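Long-range contact in spectinomycin phosphotransferase (Legionella pneumophila, PDB 3I1A), which probably transfers a phosphoryl group from a nucleotide to the antibiotic spectinomycin, and so gives the bacterium resistance to it: residues 174-188 / 313-327. Residues are numbered along the deposited sequence; the frame is centred on the assembly and turned at random.
Sequences FKSFFNQNSAAIHRL and FKEMFDPNNVVEIAF. With DMS (dimethyl sulfoxide), chain D.
The Phe-177 ring is sandwiched: the methylenes of Lys-314 cover one face, with CG 3.6 Å from the ring centroid in a CH-pi contact, and the amide ND2 of Asn-181 sits over the other. The edge of Phe-177, at CE2, points toward the face of Phe-317 in an offset edge-to-face pair, the planes 72° apart. Phe-174 presents its edge to a face of Phe-313 in a nearly perpendicular T-shaped pair, with CE1 of Phe-174 3.5 Å from CE1 of Phe-313. At the far end, the guanidinium of Arg-187 stacks on Phe-327, the planes only 11° apart, while Val-323 CG1 backs the opposite face of that ring and the carbonyl O of Ala-184 meets its edge.

Arg-187 reaches this ring because its chain runs extended from a CG anti to the backbone N (chi1 178°), laying CD as well as the cationic group along the aromatic face. Its NH1 makes a weak bond to the O of dimethyl sulfoxide, likely a crystallisation additive, and water 1 links NH2, weakly, to the carbonyl O of Phe-327. Small Ala-184 lets Phe-317 and Phe-327 come close to helix 182-198, and branched Leu-188 bridges Val-323 and Phe-327, its CD2 3.7 Å from Phe-327 CE1. Asn-181, at the junction of helices 169-180 and 182-198, donates from ND2 to the carbonyl O of Phe-177 (2.8 Å, nearly straight), which holds its amide over the Phe-177 ring.

Helix 274-297 adjoins the Phe-174/Phe-313 end, where Leu-296 touches Phe-174 and Ile-289 touches Phe-313. No direct hydrogen bond joins the two segments, so the packing of helices 169-180 and 182-198 against the C-terminal helices 303-315 and 322-329, away from the nucleotide and magnesium sites, rests on aromatic and aliphatic surfaces; Lys-314 contributes its methylenes, and Arg-187 both its CD and a cation-pi stack on Phe-327.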
loop_
_atom_site.group_PDB
_atom_site.type_symbol
_atom_site.label_atom_id
_atom_site.label_comp_id
_atom_site.label_asym_id
_atom_site.label_seq_id
_atom_site.Cartn_x
_atom_site.Cartn_y
_atom_site.Cartn_z
ATOM N N PHE A 174 24.274 -9.923 4.833
ATOM C CA PHE A 174 22.887 -10.398 4.852
ATOM C C PHE A 174 22.812 -11.859 5.300
ATOM O O PHE A 174 21.960 -12.218 6.108
ATOM C CB PHE A 174 22.268 -10.277 3.464
ATOM C CG PHE A 174 20.910 -10.909 3.360
ATOM C CD1 PHE A 174 19.810 -10.319 3.989
ATOM C CD2 PHE A 174 20.746 -12.122 2.681
ATOM C CE1 PHE A 174 18.561 -10.935 3.948
ATOM C CE2 PHE A 174 19.503 -12.753 2.630
ATOM C CZ PHE A 174 18.405 -12.154 3.269
ATOM N N LYS A 175 23.695 -12.701 4.769
ATOM C CA LYS A 175 23.703 -14.103 5.175
ATOM C C LYS A 175 23.996 -14.253 6.671
ATOM O O LYS A 175 23.402 -15.102 7.335
ATOM C CB LYS A 175 24.725 -14.887 4.356
ATOM C CG LYS A 175 24.297 -15.080 2.898
ATOM C CD LYS A 175 25.276 -15.982 2.168
ATOM C CE LYS A 175 24.888 -16.165 0.712
ATOM N NZ LYS A 175 25.841 -17.065 0.049
ATOM N N SER A 176 24.913 -13.431 7.185
ATOM C CA SER A 176 25.262 -13.464 8.599
ATOM C C SER A 176 24.051 -13.105 9.446
ATOM O O SER A 176 23.763 -13.758 10.452
ATOM C CB SER A 176 26.392 -12.474 8.904
ATOM O OG SER A 176 27.614 -12.898 8.332
ATOM N N PHE A 177 23.341 -12.061 9.027
ATOM C CA PHE A 177 22.167 -11.598 9.754
ATOM C C PHE A 177 21.059 -12.653 9.681
ATOM O O PHE A 177 20.361 -12.897 10.660
ATOM C CB PHE A 177 21.630 -10.282 9.174
ATOM C CG PHE A 177 20.510 -9.691 9.987
ATOM C CD1 PHE A 177 20.774 -8.916 11.107
ATOM C CD2 PHE A 177 19.185 -9.971 9.666
ATOM C CE1 PHE A 177 19.729 -8.426 11.902
ATOM C CE2 PHE A 177 18.142 -9.493 10.443
ATOM C CZ PHE A 177 18.411 -8.718 11.565
ATOM N N PHE A 178 20.885 -13.245 8.508
ATOM C CA PHE A 178 19.848 -14.283 8.308
ATOM C C PHE A 178 20.162 -15.449 9.238
ATOM O O PHE A 178 19.314 -15.950 9.986
ATOM C CB PHE A 178 19.893 -14.776 6.859
ATOM C CG PHE A 178 18.665 -15.547 6.420
ATOM C CD1 PHE A 178 17.723 -14.955 5.568
ATOM C CD2 PHE A 178 18.459 -16.863 6.841
ATOM C CE1 PHE A 178 16.595 -15.661 5.130
ATOM C CE2 PHE A 178 17.330 -17.585 6.412
ATOM C CZ PHE A 178 16.398 -16.979 5.552
ATOM N N ASN A 179 21.410 -15.885 9.191
ATOM C CA ASN A 179 21.815 -16.983 10.031
ATOM C C ASN A 179 21.581 -16.649 11.522
ATOM O O ASN A 179 21.069 -17.494 12.278
ATOM C CB ASN A 179 23.277 -17.307 9.719
ATOM C CG ASN A 179 23.771 -18.533 10.443
ATOM O OD1 ASN A 179 24.487 -18.427 11.438
ATOM N ND2 ASN A 179 23.382 -19.707 9.957
ATOM N N GLN A 180 21.917 -15.428 11.948
ATOM C CA GLN A 180 21.744 -15.042 13.347
ATOM C C GLN A 180 20.271 -14.979 13.759
ATOM O O GLN A 180 19.951 -15.100 14.934
ATOM C CB GLN A 180 22.400 -13.680 13.636
ATOM C CG GLN A 180 23.862 -13.622 13.243
ATOM C CD GLN A 180 24.430 -12.209 13.281
ATOM O OE1 GLN A 180 23.748 -11.238 12.938
ATOM N NE2 GLN A 180 25.690 -12.090 13.689
ATOM N N ASN A 181 19.389 -14.779 12.789
ATOM C CA ASN A 181 17.946 -14.687 13.056
ATOM C C ASN A 181 17.186 -15.827 12.366
ATOM O O ASN A 181 15.996 -15.698 12.034
ATOM C CB ASN A 181 17.427 -13.336 12.552
ATOM C CG ASN A 181 17.991 -12.185 13.327
ATOM O OD1 ASN A 181 17.448 -11.787 14.361
ATOM N ND2 ASN A 181 19.116 -11.648 12.850
ATOM N N SER A 182 17.870 -16.948 12.170
ATOM C CA SER A 182 17.285 -18.097 11.479
ATOM C C SER A 182 16.041 -18.669 12.138
ATOM O O SER A 182 15.084 -19.033 11.451
ATOM C CB SER A 182 18.327 -19.218 11.345
ATOM O OG SER A 182 17.913 -20.139 10.354
ATOM N N ALA A 183 16.069 -18.763 13.464
ATOM C CA ALA A 183 14.937 -19.300 14.229
ATOM C C ALA A 183 13.688 -18.451 14.013
ATOM O O ALA A 183 12.585 -18.976 13.814
ATOM C CB ALA A 183 15.282 -19.338 15.693
ATOM N N ALA A 184 13.865 -17.136 14.048
ATOM C CA ALA A 184 12.737 -16.240 13.848
ATOM C C ALA A 184 12.249 -16.326 12.410
ATOM O O ALA A 184 11.050 -16.282 12.169
ATOM C CB ALA A 184 13.127 -14.792 14.202
ATOM N N ILE A 185 13.167 -16.477 11.451
ATOM C CA ILE A 185 12.750 -16.533 10.051
ATOM C C ILE A 185 11.954 -17.792 9.708
ATOM O O ILE A 185 10.937 -17.748 8.984
ATOM C CB ILE A 185 13.973 -16.381 9.142
ATOM C CG1 ILE A 185 14.552 -14.979 9.372
ATOM C CG2 ILE A 185 13.610 -16.596 7.678
ATOM C CD1 ILE A 185 15.897 -14.734 8.693
ATOM N N HIS A 186 12.405 -18.918 10.228
ATOM C CA HIS A 186 11.695 -20.156 9.965
ATOM C C HIS A 186 10.333 -20.090 10.664
ATOM O O HIS A 186 9.329 -20.545 10.118
ATOM C CB HIS A 186 12.522 -21.346 10.473
ATOM C CG HIS A 186 13.627 -21.751 9.542
ATOM N ND1 HIS A 186 13.572 -22.898 8.781
ATOM C CD2 HIS A 186 14.800 -21.148 9.229
ATOM C CE1 HIS A 186 14.663 -22.986 8.040
ATOM N NE2 HIS A 186 15.424 -21.936 8.290
ATOM N N ARG A 187 10.295 -19.508 11.857
ATOM C CA ARG A 187 9.031 -19.396 12.594
ATOM C C ARG A 187 8.012 -18.548 11.816
ATOM O O ARG A 187 6.820 -18.881 11.762
ATOM C CB ARG A 187 9.276 -18.801 13.991
ATOM C CG ARG A 187 7.999 -18.589 14.824
ATOM C CD ARG A 187 8.300 -18.081 16.231
ATOM N NE ARG A 187 7.089 -17.688 16.957
ATOM C CZ ARG A 187 7.056 -17.375 18.246
ATOM N NH1 ARG A 187 8.164 -17.416 18.973
ATOM N NH2 ARG A 187 5.914 -16.994 18.811
ATOM N N LEU A 188 8.466 -17.450 11.208
ATOM C CA LEU A 188 7.554 -16.610 10.426
ATOM C C LEU A 188 6.960 -17.420 9.286
ATOM O O LEU A 188 5.748 -17.392 9.059
ATOM C CB LEU A 188 8.296 -15.380 9.859
ATOM C CG LEU A 188 8.638 -14.328 10.923
ATOM C CD1 LEU A 188 9.821 -13.492 10.483
ATOM C CD2 LEU A 188 7.403 -13.458 11.195
ATOM N N PHE A 313 15.186 -4.667 5.924
ATOM C CA PHE A 313 15.118 -6.055 6.362
ATOM C C PHE A 313 15.471 -6.169 7.855
ATOM O O PHE A 313 14.775 -6.846 8.624
ATOM C CB PHE A 313 16.085 -6.888 5.507
ATOM C CG PHE A 313 15.928 -8.376 5.681
ATOM C CD1 PHE A 313 15.367 -9.158 4.667
ATOM C CD2 PHE A 313 16.343 -8.992 6.852
ATOM C CE1 PHE A 313 15.225 -10.543 4.834
ATOM C CE2 PHE A 313 16.204 -10.380 7.026
ATOM C CZ PHE A 313 15.647 -11.145 6.021
ATOM N N LYS A 314 16.538 -5.497 8.288
ATOM C CA LYS A 314 16.917 -5.620 9.697
ATOM C C LYS A 314 15.971 -4.958 10.677
ATOM O O LYS A 314 15.750 -5.466 11.786
ATOM C CB LYS A 314 18.336 -5.089 9.913
ATOM C CG LYS A 314 19.363 -5.990 9.239
ATOM C CD LYS A 314 20.796 -5.650 9.618
ATOM C CE LYS A 314 21.273 -4.366 8.974
ATOM N NZ LYS A 314 22.719 -4.145 9.313
ATOM N N GLU A 315 15.420 -3.818 10.269
ATOM C CA GLU A 315 14.503 -3.092 11.120
ATOM C C GLU A 315 13.298 -3.928 11.504
ATOM O O GLU A 315 12.721 -3.713 12.573
ATOM C CB GLU A 315 14.033 -1.825 10.423
ATOM C CG GLU A 315 15.083 -0.741 10.404
ATOM C CD GLU A 315 14.546 0.545 9.825
ATOM O OE1 GLU A 315 15.151 1.599 10.097
ATOM O OE2 GLU A 315 13.525 0.491 9.100
ATOM N N MET A 316 12.905 -4.865 10.638
ATOM C CA MET A 316 11.735 -5.707 10.945
ATOM C C MET A 316 11.933 -6.491 12.227
ATOM O O MET A 316 10.960 -6.889 12.891
ATOM C CB MET A 316 11.455 -6.697 9.803
ATOM C CG MET A 316 11.199 -6.016 8.461
ATOM S SD MET A 316 10.664 -7.112 7.120
ATOM C CE MET A 316 11.855 -8.515 7.263
ATOM N N PHE A 317 13.196 -6.732 12.571
ATOM C CA PHE A 317 13.531 -7.495 13.774
ATOM C C PHE A 317 13.834 -6.648 15.010
ATOM O O PHE A 317 14.224 -7.182 16.057
ATOM C CB PHE A 317 14.715 -8.436 13.472
ATOM C CG PHE A 317 14.427 -9.429 12.386
ATOM C CD1 PHE A 317 14.534 -9.062 11.041
ATOM C CD2 PHE A 317 13.976 -10.722 12.699
ATOM C CE1 PHE A 317 14.200 -9.959 10.024
ATOM C CE2 PHE A 317 13.634 -11.629 11.685
ATOM C CZ PHE A 317 13.742 -11.252 10.348
ATOM N N ASP A 318 13.656 -5.335 14.904
ATOM C CA ASP A 318 13.924 -4.462 16.052
ATOM C C ASP A 318 12.846 -4.545 17.139
ATOM O O ASP A 318 11.737 -5.023 16.909
ATOM C CB ASP A 318 14.057 -3.003 15.608
ATOM C CG ASP A 318 15.409 -2.694 14.967
ATOM O OD1 ASP A 318 16.382 -3.427 15.217
ATOM O OD2 ASP A 318 15.498 -1.688 14.233
ATOM N N PRO A 319 13.175 -4.084 18.357
ATOM C CA PRO A 319 12.217 -4.110 19.462
ATOM C C PRO A 319 10.918 -3.420 19.077
ATOM O O PRO A 319 10.927 -2.299 18.568
ATOM C CB PRO A 319 12.950 -3.351 20.574
ATOM C CG PRO A 319 14.357 -3.685 20.329
ATOM C CD PRO A 319 14.469 -3.547 18.810
ATOM N N ASN A 320 9.803 -4.095 19.324
ATOM C CA ASN A 320 8.483 -3.546 19.041
ATOM C C ASN A 320 8.216 -3.356 17.556
ATOM O O ASN A 320 7.349 -2.562 17.189
ATOM C CB ASN A 320 8.293 -2.188 19.735
ATOM C CG ASN A 320 8.770 -2.176 21.170
ATOM O OD1 ASN A 320 9.056 -1.108 21.726
ATOM N ND2 ASN A 320 8.860 -3.356 21.785
ATOM N N ASN A 321 8.968 -4.028 16.688
ATOM C CA ASN A 321 8.694 -3.868 15.259
ATOM C C ASN A 321 7.804 -5.019 14.787
ATOM O O ASN A 321 7.259 -5.761 15.620
ATOM C CB ASN A 321 9.986 -3.759 14.429
ATOM C CG ASN A 321 9.793 -2.918 13.159
ATOM O OD1 ASN A 321 9.164 -3.356 12.200
ATOM N ND2 ASN A 321 10.319 -1.698 13.162
ATOM N N VAL A 322 7.656 -5.187 13.477
ATOM C CA VAL A 322 6.724 -6.202 12.979
ATOM C C VAL A 322 6.901 -7.657 13.410
ATOM O O VAL A 322 5.917 -8.349 13.683
ATOM C CB VAL A 322 6.563 -6.124 11.428
ATOM C CG1 VAL A 322 5.959 -4.746 11.055
ATOM C CG2 VAL A 322 7.893 -6.336 10.691
ATOM N N VAL A 323 8.140 -8.122 13.498
ATOM C CA VAL A 323 8.338 -9.499 13.894
ATOM C C VAL A 323 7.899 -9.767 15.325
ATOM O O VAL A 323 7.160 -10.719 15.573
ATOM C CB VAL A 323 9.814 -9.933 13.696
ATOM C CG1 VAL A 323 10.009 -11.353 14.260
ATOM C CG2 VAL A 323 10.159 -9.875 12.207
ATOM N N GLU A 324 8.331 -8.937 16.270
ATOM C CA GLU A 324 7.969 -9.149 17.668
ATOM C C GLU A 324 6.464 -9.061 17.889
ATOM O O GLU A 324 5.905 -9.799 18.703
ATOM C CB GLU A 324 8.703 -8.155 18.575
ATOM C CG GLU A 324 10.218 -8.302 18.522
ATOM C CD GLU A 324 10.923 -7.577 19.648
ATOM O OE1 GLU A 324 10.374 -6.566 20.133
ATOM O OE2 GLU A 324 12.033 -8.013 20.039
ATOM N N ILE A 325 5.815 -8.145 17.182
ATOM C CA ILE A 325 4.363 -7.999 17.276
ATOM C C ILE A 325 3.640 -9.208 16.651
ATOM O O ILE A 325 2.624 -9.673 17.177
ATOM C CB ILE A 325 3.913 -6.690 16.594
ATOM C CG1 ILE A 325 4.382 -5.492 17.434
ATOM C CG2 ILE A 325 2.392 -6.669 16.422
ATOM C CD1 ILE A 325 4.155 -4.171 16.770
ATOM N N ALA A 326 4.159 -9.728 15.544
ATOM C CA ALA A 326 3.548 -10.897 14.902
ATOM C C ALA A 326 3.599 -12.085 15.873
ATOM O O ALA A 326 2.585 -12.757 16.110
ATOM C CB ALA A 326 4.285 -11.240 13.604
ATOM N N PHE A 327 4.774 -12.339 16.446
ATOM C CA PHE A 327 4.933 -13.443 17.390
ATOM C C PHE A 327 4.015 -13.275 18.588
ATOM O O PHE A 327 3.449 -14.247 19.095
ATOM C CB PHE A 327 6.382 -13.535 17.877
ATOM C CG PHE A 327 7.356 -13.948 16.816
ATOM C CD1 PHE A 327 6.926 -14.385 15.572
ATOM C CD2 PHE A 327 8.724 -13.925 17.081
ATOM C CE1 PHE A 327 7.842 -14.794 14.608
ATOM C CE2 PHE A 327 9.639 -14.333 16.123
ATOM C CZ PHE A 327 9.204 -14.767 14.891
HETATM S S DMS D . 11.718 -16.713 18.262
HETATM O O DMS D . 11.415 -17.483 19.496
HETATM C C1 DMS D . 13.398 -16.221 18.336
HETATM C C2 DMS D . 11.693 -17.802 16.860
HETATM O O HOH W 1 4.025 -15.922 21.413
#